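Local coordinates for protein MGS-M4 (Unidentified, PDB 4Q3M) that probably catalyses the NAD(P)H-dependent reduction of carbonyl compounds as an aldo-keto reductase, although its natural substrate is not known, at residues Asn177-Ser189 and Ala216-Pro229. Residues are numbered along the deposited sequence; the frame is centred on the assembly and turned at random.
With SO4 (sulfate ion), chain G.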
loop_
_atom_site.group_PDB
_atom_site.type_symbol
_atom_site.label_atom_id
_atom_site.label_comp_id
_atom_site.label_asym_id
_atom_site.label_seq_id
_atom_site.Cartn_x
_atom_site.Cartn_y
_atom_site.Cartn_z
ATOM N N ASN A 177 -4.148 -18.937 -5.894
ATOM C CA ASN A 177 -5.264 -19.281 -5.022
ATOM C C ASN A 177 -6.612 -19.182 -5.730
ATOM O O ASN A 177 -7.653 -19.055 -5.084
ATOM C CB ASN A 177 -5.258 -18.390 -3.781
ATOM C CG ASN A 177 -4.069 -18.657 -2.880
ATOM O OD1 ASN A 177 -4.127 -19.506 -1.991
ATOM N ND2 ASN A 177 -2.978 -17.936 -3.111
ATOM N N ASN A 178 -6.574 -19.236 -7.059
ATOM C CA ASN A 178 -7.775 -19.266 -7.891
ATOM C C ASN A 178 -8.705 -18.080 -7.655
ATOM O O ASN A 178 -9.927 -18.230 -7.623
ATOM C CB ASN A 178 -8.537 -20.573 -7.665
ATOM C CG ASN A 178 -7.621 -21.779 -7.638
ATOM O OD1 ASN A 178 -7.121 -22.216 -8.674
ATOM N ND2 ASN A 178 -7.395 -22.323 -6.448
ATOM N N ILE A 179 -8.115 -16.902 -7.489
ATOM C CA ILE A 179 -8.882 -15.676 -7.322
ATOM C C ILE A 179 -8.722 -14.789 -8.551
ATOM O O ILE A 179 -7.604 -14.449 -8.937
ATOM C CB ILE A 179 -8.442 -14.898 -6.068
ATOM C CG1 ILE A 179 -8.587 -15.771 -4.819
ATOM C CG2 ILE A 179 -9.246 -13.614 -5.926
ATOM C CD1 ILE A 179 -8.107 -15.105 -3.547
ATOM N N GLN A 180 -9.839 -14.425 -9.171
ATOM C CA GLN A 180 -9.797 -13.561 -10.342
ATOM C C GLN A 180 -9.545 -12.118 -9.936
ATOM O O GLN A 180 -10.400 -11.477 -9.327
ATOM C CB GLN A 180 -11.097 -13.659 -11.141
ATOM C CG GLN A 180 -11.169 -12.687 -12.311
ATOM C CD GLN A 180 -10.120 -12.969 -13.371
ATOM O OE1 GLN A 180 -9.882 -14.120 -13.732
ATOM N NE2 GLN A 180 -9.487 -11.915 -13.872
ATOM N N LEU A 181 -8.364 -11.609 -10.272
ATOM C CA LEU A 181 -8.041 -10.222 -9.981
ATOM C C LEU A 181 -8.793 -9.299 -10.931
ATOM O O LEU A 181 -8.799 -9.509 -12.144
ATOM C CB LEU A 181 -6.534 -9.979 -10.081
ATOM C CG LEU A 181 -6.045 -8.641 -9.523
ATOM C CD1 LEU A 181 -4.844 -8.845 -8.616
ATOM C CD2 LEU A 181 -5.706 -7.680 -10.651
ATOM N N GLU A 182 -9.435 -8.284 -10.366
ATOM C CA GLU A 182 -10.170 -7.307 -11.154
ATOM C C GLU A 182 -9.552 -5.929 -10.959
ATOM O O GLU A 182 -9.242 -5.532 -9.836
ATOM C CB GLU A 182 -11.649 -7.300 -10.765
ATOM C CG GLU A 182 -12.529 -6.451 -11.666
ATOM C CD GLU A 182 -13.990 -6.497 -11.261
ATOM O OE1 GLU A 182 -14.274 -6.847 -10.095
ATOM O OE2 GLU A 182 -14.854 -6.187 -12.107
ATOM N N ALA A 183 -9.368 -5.203 -12.055
ATOM C CA ALA A 183 -8.692 -3.915 -12.000
ATOM C C ALA A 183 -9.668 -2.750 -12.079
ATOM O O ALA A 183 -10.364 -2.584 -13.080
ATOM C CB ALA A 183 -7.671 -3.813 -13.123
ATOM N N TYR A 184 -9.724 -1.946 -11.020
ATOM C CA TYR A 184 -10.428 -0.674 -11.100
ATOM C C TYR A 184 -9.388 0.432 -11.227
ATOM O O TYR A 184 -8.199 0.201 -10.998
ATOM C CB TYR A 184 -11.358 -0.452 -9.895
ATOM C CG TYR A 184 -10.705 -0.028 -8.590
ATOM C CD1 TYR A 184 -10.351 1.299 -8.360
ATOM C CD2 TYR A 184 -10.490 -0.947 -7.570
ATOM C CE1 TYR A 184 -9.772 1.689 -7.168
ATOM C CE2 TYR A 184 -9.914 -0.563 -6.372
ATOM C CZ TYR A 184 -9.557 0.755 -6.176
ATOM O OH TYR A 184 -8.983 1.141 -4.985
ATOM N N ALA A 185 -9.848 1.626 -11.591
ATOM C CA ALA A 185 -8.970 2.720 -11.998
ATOM C C ALA A 185 -7.923 2.274 -13.026
ATOM O O ALA A 185 -6.729 2.509 -12.834
ATOM C CB ALA A 185 -8.284 3.329 -10.781
ATOM N N PRO A 186 -8.362 1.637 -14.128
ATOM C CA PRO A 186 -7.367 1.168 -15.096
ATOM C C PRO A 186 -6.757 2.315 -15.895
ATOM O O PRO A 186 -5.692 2.154 -16.491
ATOM C CB PRO A 186 -8.175 0.243 -16.001
ATOM C CG PRO A 186 -9.540 0.816 -15.975
ATOM C CD PRO A 186 -9.738 1.371 -14.590
ATOM N N LEU A 187 -7.435 3.458 -15.906
ATOM C CA LEU A 187 -6.920 4.648 -16.570
ATOM C C LEU A 187 -6.355 5.623 -15.542
ATOM O O LEU A 187 -6.284 6.828 -15.789
ATOM C CB LEU A 187 -8.015 5.320 -17.400
ATOM C CG LEU A 187 -8.653 4.461 -18.493
ATOM C CD1 LEU A 187 -9.567 5.297 -19.377
ATOM C CD2 LEU A 187 -7.585 3.761 -19.321
ATOM N N MET A 188 -5.968 5.083 -14.389
ATOM C CA MET A 188 -5.377 5.848 -13.290
ATOM C C MET A 188 -6.306 6.931 -12.739
ATOM O O MET A 188 -5.846 7.883 -12.110
ATOM C CB MET A 188 -4.049 6.477 -13.726
ATOM C CG MET A 188 -2.937 5.467 -13.966
ATOM S SD MET A 188 -1.355 6.234 -14.370
ATOM C CE MET A 188 -1.053 7.190 -12.886
ATOM N N SER A 189 -7.607 6.769 -12.975
ATOM C CA SER A 189 -8.641 7.644 -12.417
ATOM C C SER A 189 -8.357 9.132 -12.613
ATOM O O SER A 189 -8.050 9.577 -13.718
ATOM C CB SER A 189 -8.826 7.352 -10.925
ATOM O OG SER A 189 -9.784 8.225 -10.350
ATOM N N ALA A 216 -3.918 0.687 -22.380
ATOM C CA ALA A 216 -3.852 0.304 -20.974
ATOM C C ALA A 216 -4.902 -0.748 -20.649
ATOM O O ALA A 216 -4.676 -1.639 -19.830
ATOM C CB ALA A 216 -4.031 1.525 -20.085
ATOM N N ILE A 217 -6.050 -0.638 -21.309
ATOM C CA ILE A 217 -7.127 -1.600 -21.143
ATOM C C ILE A 217 -6.736 -2.955 -21.728
ATOM O O ILE A 217 -6.884 -3.983 -21.071
ATOM C CB ILE A 217 -8.424 -1.101 -21.804
ATOM C CG1 ILE A 217 -8.901 0.178 -21.116
ATOM C CG2 ILE A 217 -9.503 -2.168 -21.743
ATOM C CD1 ILE A 217 -10.041 0.864 -21.823
ATOM N N ARG A 218 -6.225 -2.944 -22.956
ATOM C CA ARG A 218 -5.812 -4.172 -23.634
ATOM C C ARG A 218 -4.708 -4.895 -22.875
ATOM O O ARG A 218 -4.696 -6.122 -22.797
ATOM C CB ARG A 218 -5.339 -3.872 -25.057
ATOM C CG ARG A 218 -4.936 -5.112 -25.840
ATOM C CD ARG A 218 -6.097 -6.089 -25.950
ATOM N NE ARG A 218 -5.662 -7.411 -26.393
ATOM C CZ ARG A 218 -6.478 -8.446 -26.565
ATOM N NH1 ARG A 218 -7.777 -8.313 -26.337
ATOM N NH2 ARG A 218 -5.995 -9.613 -26.968
ATOM N N TRP A 219 -3.779 -4.122 -22.323
ATOM C CA TRP A 219 -2.671 -4.672 -21.553
ATOM C C TRP A 219 -3.180 -5.497 -20.374
ATOM O O TRP A 219 -2.631 -6.554 -20.059
ATOM C CB TRP A 219 -1.758 -3.544 -21.073
ATOM C CG TRP A 219 -0.777 -3.951 -20.023
ATOM C CD1 TRP A 219 0.337 -4.718 -20.195
ATOM C CD2 TRP A 219 -0.810 -3.594 -18.638
ATOM N NE1 TRP A 219 0.995 -4.870 -18.998
ATOM C CE2 TRP A 219 0.312 -4.187 -18.027
ATOM C CE3 TRP A 219 -1.682 -2.832 -17.855
ATOM C CZ2 TRP A 219 0.584 -4.044 -16.670
ATOM C CZ3 TRP A 219 -1.410 -2.691 -16.508
ATOM C CH2 TRP A 219 -0.287 -3.293 -15.928
ATOM N N LEU A 220 -4.241 -5.015 -19.734
ATOM C CA LEU A 220 -4.887 -5.757 -18.659
ATOM C C LEU A 220 -5.591 -6.995 -19.204
ATOM O O LEU A 220 -5.575 -8.055 -18.576
ATOM C CB LEU A 220 -5.881 -4.866 -17.913
ATOM C CG LEU A 220 -5.264 -3.764 -17.048
ATOM C CD1 LEU A 220 -6.336 -2.813 -16.551
ATOM C CD2 LEU A 220 -4.501 -4.369 -15.879
ATOM N N ILE A 221 -6.209 -6.851 -20.373
ATOM C CA ILE A 221 -6.851 -7.971 -21.053
ATOM C C ILE A 221 -5.843 -9.078 -21.338
ATOM O O ILE A 221 -6.127 -10.259 -21.134
ATOM C CB ILE A 221 -7.500 -7.536 -22.384
ATOM C CG1 ILE A 221 -8.515 -6.416 -22.156
ATOM C CG2 ILE A 221 -8.159 -8.719 -23.066
ATOM C CD1 ILE A 221 -9.708 -6.839 -21.353
ATOM N N GLU A 222 -4.663 -8.682 -21.805
ATOM C CA GLU A 222 -3.600 -9.627 -22.125
ATOM C C GLU A 222 -3.140 -10.388 -20.884
ATOM O O GLU A 222 -2.726 -11.545 -20.972
ATOM C CB GLU A 222 -2.411 -8.904 -22.766
ATOM C CG GLU A 222 -2.722 -8.214 -24.091
ATOM C CD GLU A 222 -2.914 -9.185 -25.243
ATOM O OE1 GLU A 222 -2.693 -10.400 -25.054
ATOM O OE2 GLU A 222 -3.285 -8.729 -26.347
ATOM N N ARG A 223 -3.221 -9.734 -19.728
ATOM C CA ARG A 223 -2.820 -10.351 -18.466
ATOM C C ARG A 223 -3.957 -11.146 -17.832
ATOM O O ARG A 223 -3.868 -11.536 -16.666
ATOM C CB ARG A 223 -2.330 -9.287 -17.481
ATOM C CG ARG A 223 -1.055 -8.576 -17.894
ATOM C CD ARG A 223 -0.657 -7.549 -16.846
ATOM N NE ARG A 223 -0.401 -8.169 -15.549
ATOM C CZ ARG A 223 -0.349 -7.504 -14.398
ATOM N NH1 ARG A 223 -0.541 -6.192 -14.380
ATOM N NH2 ARG A 223 -0.110 -8.151 -13.266
ATOM N N GLU A 224 -5.016 -11.377 -18.604
ATOM C CA GLU A 224 -6.200 -12.098 -18.134
ATOM C C GLU A 224 -6.788 -11.461 -16.875
ATOM O O GLU A 224 -7.218 -12.157 -15.955
ATOM C CB GLU A 224 -5.867 -13.570 -17.879
ATOM C CG GLU A 224 -5.458 -14.333 -19.129
ATOM C CD GLU A 224 -5.164 -15.795 -18.856
ATOM O OE1 GLU A 224 -4.887 -16.141 -17.689
ATOM O OE2 GLU A 224 -5.214 -16.600 -19.810
ATOM N N ILE A 225 -6.801 -10.131 -16.848
ATOM C CA ILE A 225 -7.358 -9.384 -15.727
ATOM C C ILE A 225 -8.645 -8.674 -16.133
ATOM O O ILE A 225 -8.687 -7.988 -17.155
ATOM C CB ILE A 225 -6.353 -8.344 -15.187
ATOM C CG1 ILE A 225 -5.129 -9.041 -14.589
ATOM C CG2 ILE A 225 -7.012 -7.443 -14.150
ATOM C CD1 ILE A 225 -4.108 -8.085 -14.007
ATOM N N VAL A 226 -9.695 -8.848 -15.335
ATOM C CA VAL A 226 -10.957 -8.161 -15.579
ATOM C C VAL A 226 -10.781 -6.659 -15.378
ATOM O O VAL A 226 -10.262 -6.218 -14.352
ATOM C CB VAL A 226 -12.075 -8.680 -14.655
ATOM C CG1 VAL A 226 -13.371 -7.926 -14.915
ATOM C CG2 VAL A 226 -12.274 -10.174 -14.853
ATOM N N VAL A 227 -11.211 -5.877 -16.364
ATOM C CA VAL A 227 -11.013 -4.432 -16.336
ATOM C C VAL A 227 -12.343 -3.680 -16.415
ATOM O O VAL A 227 -13.230 -4.043 -17.188
ATOM C CB VAL A 227 -10.083 -3.983 -17.488
ATOM C CG1 VAL A 227 -10.599 -4.492 -18.823
ATOM C CG2 VAL A 227 -9.928 -2.474 -17.509
ATOM N N ILE A 228 -12.480 -2.638 -15.600
ATOM C CA ILE A 228 -13.710 -1.853 -15.559
ATOM C C ILE A 228 -13.446 -0.346 -15.576
ATOM O O ILE A 228 -13.504 0.313 -14.539
ATOM C CB ILE A 228 -14.549 -2.202 -14.313
ATOM C CG1 ILE A 228 -13.641 -2.405 -13.098
ATOM C CG2 ILE A 228 -15.368 -3.457 -14.559
ATOM C CD1 ILE A 228 -14.386 -2.527 -11.790
ATOM N N PRO A 229 -13.161 0.209 -16.764
ATOM C CA PRO A 229 -12.924 1.652 -16.882
ATOM C C PRO A 229 -14.186 2.477 -16.642
ATOM O O PRO A 229 -15.242 2.172 -17.197
ATOM C CB PRO A 229 -12.431 1.812 -18.324
ATOM C CG PRO A 229 -12.991 0.636 -19.048
ATOM C CD PRO A 229 -13.003 -0.487 -18.054
HETATM S S SO4 G . -10.697 4.993 -14.556
HETATM O O1 SO4 G . -11.099 6.359 -14.876
HETATM O O2 SO4 G . -11.400 4.547 -13.357
HETATM O O3 SO4 G . -11.035 4.115 -15.671
HETATM O O4 SO4 G . -9.256 4.955 -14.321
#
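Ala183 N gives a nearly straight hydrogen bond to Val226 O (2.7 Å), and Ala183 O accepts from Ile228 N (3.3 Å), pairing parallel strands 180-184 and 226-227, seventh and eighth of the TIM barrel. The dense side lies toward helix 212-222. There Ala183 CB, small enough to admit a branched neighbour, meets Leu220 CD1, and Pro186 CB, on a compact rigid ring, rests over both Leu220 CD1 and Val227 CG2, 3.6 Å from each. On the barrel-interior face Glu182, extended with CG anti to its backbone N (chi1 -172°), crosses Val226 at a slant, CG and OE2 touching Val226 CG1; Gln158 bonds its OE1. The contact opens to solvent near Glu224, whose positive phi makes a Schellman motif. Here one amide NH2 serves two carbonyls: Gln180 NE2 meets Glu224 O (3.1 Å) in its amide plane and Leu181 O (3.0 Å) at a tilt. With alanine here, both carbonyls would probably lose a donor and Val226 CG2 its cover. Leu187 N and Ser189 N bind one oxygen of a sulfate, probably from the crystallisation liquor, that Lys230 N also holds. Such main-chain donors suggest a site that can hold an anion, consistent with the cofactor-phosphate region of aldo-keto reductases.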